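PDB 6C4U: forkhead-associated 1 from Saccharomyces cerevisiae, which binds phosphothreonine peptides as an FHA domain, here in an engineered form directed at a phosphopeptide of the human transcription factor c-Myc. Local coordinates for residues 61-66 and 115-120. Sequence-based numbering, arbitrary orientation.
Sequences FQILLG and LVIFIN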
ATOM      1  N   PHE F  61      -0.979   4.837  -4.629  1.00 70.45           N
ATOM      2  CA  PHE F  61      -0.488   3.479  -4.897  1.00 70.43           C
ATOM      3  C   PHE F  61      -1.502   2.463  -4.419  1.00 67.20           C
ATOM      4  O   PHE F  61      -2.412   2.805  -3.670  1.00 64.15           O
ATOM      5  CB  PHE F  61       0.923   3.241  -4.302  1.00 74.79           C
ATOM      6  CG  PHE F  61       0.991   3.305  -2.794  1.00 79.37           C
ATOM      7  CD1 PHE F  61       1.236   4.522  -2.151  1.00 87.67           C
ATOM      8  CD2 PHE F  61       0.843   2.161  -2.009  1.00 74.53           C
ATOM      9  CE1 PHE F  61       1.273   4.600  -0.769  1.00 88.83           C
ATOM     10  CE2 PHE F  61       0.903   2.236  -0.621  1.00 73.30           C
ATOM     11  CZ  PHE F  61       1.116   3.446  -0.010  1.00 74.95           C
ATOM     12  N   GLN F  62      -1.363   1.232  -4.902  1.00 61.04           N
ATOM     13  CA  GLN F  62      -2.232   0.150  -4.495  1.00 65.12           C
ATOM     14  C   GLN F  62      -1.379  -0.980  -3.999  1.00 70.64           C
ATOM     15  O   GLN F  62      -0.217  -1.130  -4.412  1.00 61.53           O
ATOM     16  CB  GLN F  62      -3.064  -0.375  -5.678  1.00 74.94           C
ATOM     17  CG  GLN F  62      -3.651   0.694  -6.582  1.00 75.64           C
ATOM     18  CD  GLN F  62      -4.644   0.179  -7.565  1.00 73.59           C
ATOM     19  OE1 GLN F  62      -5.833   0.295  -7.337  1.00 74.26           O
ATOM     20  NE2 GLN F  62      -4.158  -0.301  -8.698  1.00 88.49           N
ATOM     21  N   ILE F  63      -1.962  -1.785  -3.120  1.00 76.54           N
ATOM     22  CA  ILE F  63      -1.353  -3.023  -2.680  1.00 75.30           C
ATOM     23  C   ILE F  63      -2.296  -4.123  -3.114  1.00 74.06           C
ATOM     24  O   ILE F  63      -3.498  -4.035  -2.900  1.00 67.97           O
ATOM     25  CB  ILE F  63      -1.082  -3.015  -1.159  1.00 80.34           C
ATOM     26  CG1 ILE F  63       0.020  -1.989  -0.867  1.00 81.27           C
ATOM     27  CG2 ILE F  63      -0.681  -4.402  -0.668  1.00 79.43           C
ATOM     28  CD1 ILE F  63       0.343  -1.783   0.585  1.00 82.10           C
ATOM     29  N   LEU F  64      -1.744  -5.138  -3.757  1.00 80.66           N
ATOM     30  CA  LEU F  64      -2.539  -6.208  -4.332  1.00 78.28           C
ATOM     31  C   LEU F  64      -2.248  -7.503  -3.609  1.00 78.02           C
ATOM     32  O   LEU F  64      -1.089  -7.846  -3.399  1.00 81.84           O
ATOM     33  CB  LEU F  64      -2.186  -6.386  -5.800  1.00 76.80           C
ATOM     34  CG  LEU F  64      -2.727  -5.396  -6.806  1.00 72.55           C
ATOM     35  CD1 LEU F  64      -2.424  -3.944  -6.499  1.00 72.64           C
ATOM     36  CD2 LEU F  64      -2.183  -5.834  -8.164  1.00 74.63           C
ATOM     37  N   LEU F  65      -3.297  -8.232  -3.270  1.00 79.16           N
ATOM     38  CA  LEU F  65      -3.144  -9.577  -2.731  1.00 83.89           C
ATOM     39  C   LEU F  65      -3.141 -10.570  -3.881  1.00 84.36           C
ATOM     40  O   LEU F  65      -4.148 -10.745  -4.535  1.00 78.40           O
ATOM     41  CB  LEU F  65      -4.264  -9.914  -1.740  1.00 77.15           C
ATOM     42  CG  LEU F  65      -4.240 -11.326  -1.149  1.00 74.38           C
ATOM     43  CD1 LEU F  65      -2.921 -11.700  -0.511  1.00 71.06           C
ATOM     44  CD2 LEU F  65      -5.304 -11.463  -0.080  1.00 83.27           C
ATOM     45  N   GLY F  66      -2.000 -11.206  -4.113  1.00 91.49           N
ATOM     46  CA  GLY F  66      -1.827 -12.251  -5.126  1.00 97.55           C
ATOM     47  C   GLY F  66      -2.452 -13.588  -4.763  1.00104.12           C
ATOM     48  O   GLY F  66      -2.868 -13.808  -3.627  1.00116.81           O
ATOM     49  N   LEU F 115       5.587   4.667   5.539  1.00 81.79           N
ATOM     50  CA  LEU F 115       4.722   3.602   6.042  1.00 81.61           C
ATOM     51  C   LEU F 115       5.507   2.299   6.024  1.00 77.43           C
ATOM     52  O   LEU F 115       6.350   2.096   5.151  1.00 76.31           O
ATOM     53  CB  LEU F 115       3.502   3.436   5.161  1.00 78.32           C
ATOM     54  CG  LEU F 115       2.718   4.675   4.769  1.00 81.17           C
ATOM     55  CD1 LEU F 115       1.485   4.207   3.955  1.00 84.71           C
ATOM     56  CD2 LEU F 115       2.381   5.575   5.948  1.00 93.68           C
ATOM     57  N   VAL F 116       5.218   1.413   6.971  1.00 65.24           N
ATOM     58  CA  VAL F 116       5.929   0.149   7.054  1.00 71.63           C
ATOM     59  C   VAL F 116       4.941  -1.002   7.051  1.00 73.00           C
ATOM     60  O   VAL F 116       3.950  -0.978   7.796  1.00 82.00           O
ATOM     61  CB  VAL F 116       6.824   0.100   8.308  1.00 81.53           C
ATOM     62  CG1 VAL F 116       7.505  -1.252   8.448  1.00 88.13           C
ATOM     63  CG2 VAL F 116       7.885   1.190   8.209  1.00 85.63           C
ATOM     64  N   ILE F 117       5.230  -2.006   6.218  1.00 73.23           N
ATOM     65  CA  ILE F 117       4.319  -3.130   6.037  1.00 80.36           C
ATOM     66  C   ILE F 117       4.761  -4.239   6.947  1.00 83.82           C
ATOM     67  O   ILE F 117       5.964  -4.593   6.960  1.00 85.11           O
ATOM     68  CB  ILE F 117       4.331  -3.665   4.575  1.00 82.17           C
ATOM     69  CG1 ILE F 117       4.144  -2.527   3.568  1.00 85.17           C
ATOM     70  CG2 ILE F 117       3.254  -4.719   4.360  1.00 86.87           C
ATOM     71  CD1 ILE F 117       2.930  -1.673   3.821  1.00 90.35           C
ATOM     72  N   PHE F 118       3.796  -4.767   7.704  1.00 83.57           N
ATOM     73  CA  PHE F 118       4.047  -5.900   8.570  1.00 87.91           C
ATOM     74  C   PHE F 118       3.062  -6.951   8.094  1.00 90.17           C
ATOM     75  O   PHE F 118       1.845  -6.746   8.128  1.00 86.03           O
ATOM     76  CB  PHE F 118       3.925  -5.535  10.034  1.00 85.84           C
ATOM     77  CG  PHE F 118       3.962  -6.704  10.961  1.00 90.81           C
ATOM     78  CD1 PHE F 118       5.043  -7.608  11.024  1.00 91.79           C
ATOM     79  CD2 PHE F 118       2.936  -6.881  11.818  1.00 96.20           C
ATOM     80  CE1 PHE F 118       5.043  -8.643  11.909  1.00 89.46           C
ATOM     81  CE2 PHE F 118       2.932  -7.944  12.761  1.00 98.58           C
ATOM     82  CZ  PHE F 118       3.990  -8.821  12.780  1.00 93.34           C
ATOM     83  N   ILE F 119       3.588  -8.051   7.566  1.00 88.60           N
ATOM     84  CA  ILE F 119       2.838  -9.029   6.844  1.00 91.16           C
ATOM     85  C   ILE F 119       2.547 -10.180   7.806  1.00 98.26           C
ATOM     86  O   ILE F 119       3.457 -10.789   8.352  1.00116.63           O
ATOM     87  CB  ILE F 119       3.552  -9.547   5.604  1.00 85.96           C
ATOM     88  CG1 ILE F 119       3.915  -8.349   4.697  1.00 83.99           C
ATOM     89  CG2 ILE F 119       2.693 -10.566   4.859  1.00 94.93           C
ATOM     90  CD1 ILE F 119       4.791  -8.625   3.412  1.00 85.61           C
ATOM     91  N   ASN F 120       1.259 -10.463   8.011  1.00 97.43           N
ATOM     92  CA  ASN F 120       0.827 -11.542   8.878  1.00104.60           C
ATOM     93  C   ASN F 120       1.064 -12.886   8.175  1.00113.86           C
ATOM     94  O   ASN F 120       0.313 -13.260   7.258  1.00149.03           O
ATOM     95  CB  ASN F 120      -0.647 -11.382   9.244  1.00101.63           C
ATOM     96  CG  ASN F 120      -1.200 -12.572  10.030  1.00112.78           C
ATOM     97  OD1 ASN F 120      -0.453 -13.456  10.454  1.00116.63           O
ATOM     98  ND2 ASN F 120      -2.511 -12.612  10.219  1.00130.30           N
TER
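Ile63 and Ile117 point at each other and meet tip to tip. Ile63 CD1 lies 4.1 Å from Ile117 CD1, and these methyls make the whole of that pair's contact. The Ile63 chain is extended, with chi2 at 176°, which carries its CD1 well out from the backbone. The bend of Ile117 at chi2, -53°, swings its CD1 off CG1 toward Ile63. Beside them, Phe61 meets Leu115 in a different way. The Leu115 methyl CD1 sits at the ring edge, near the ring plane, 4.1 Å from Phe61 CZ. The ring face is thus not what Leu115 touches. The ring runs out from its strand with CZ foremost, toward Leu115. All four side chains are buried and apolar. The two strands belong to opposing sheets of the FHA beta sandwich, and this contact lies near the centre of the chain, in the core between the sheets. The backbones stay well apart: Ile63 CA and Ile117 CA are 10.4 Å from each other, Phe61 CA and Leu115 CA 12.1 Å. Side chains alone bridge the sheets here, and they bury a modest 97 Å² between the segments. Ile102 of strand 101-105 touches Phe61, Ile63 and Ile117. The Phe61 ring also stacks with Phe40 of the adjacent strand 34-41.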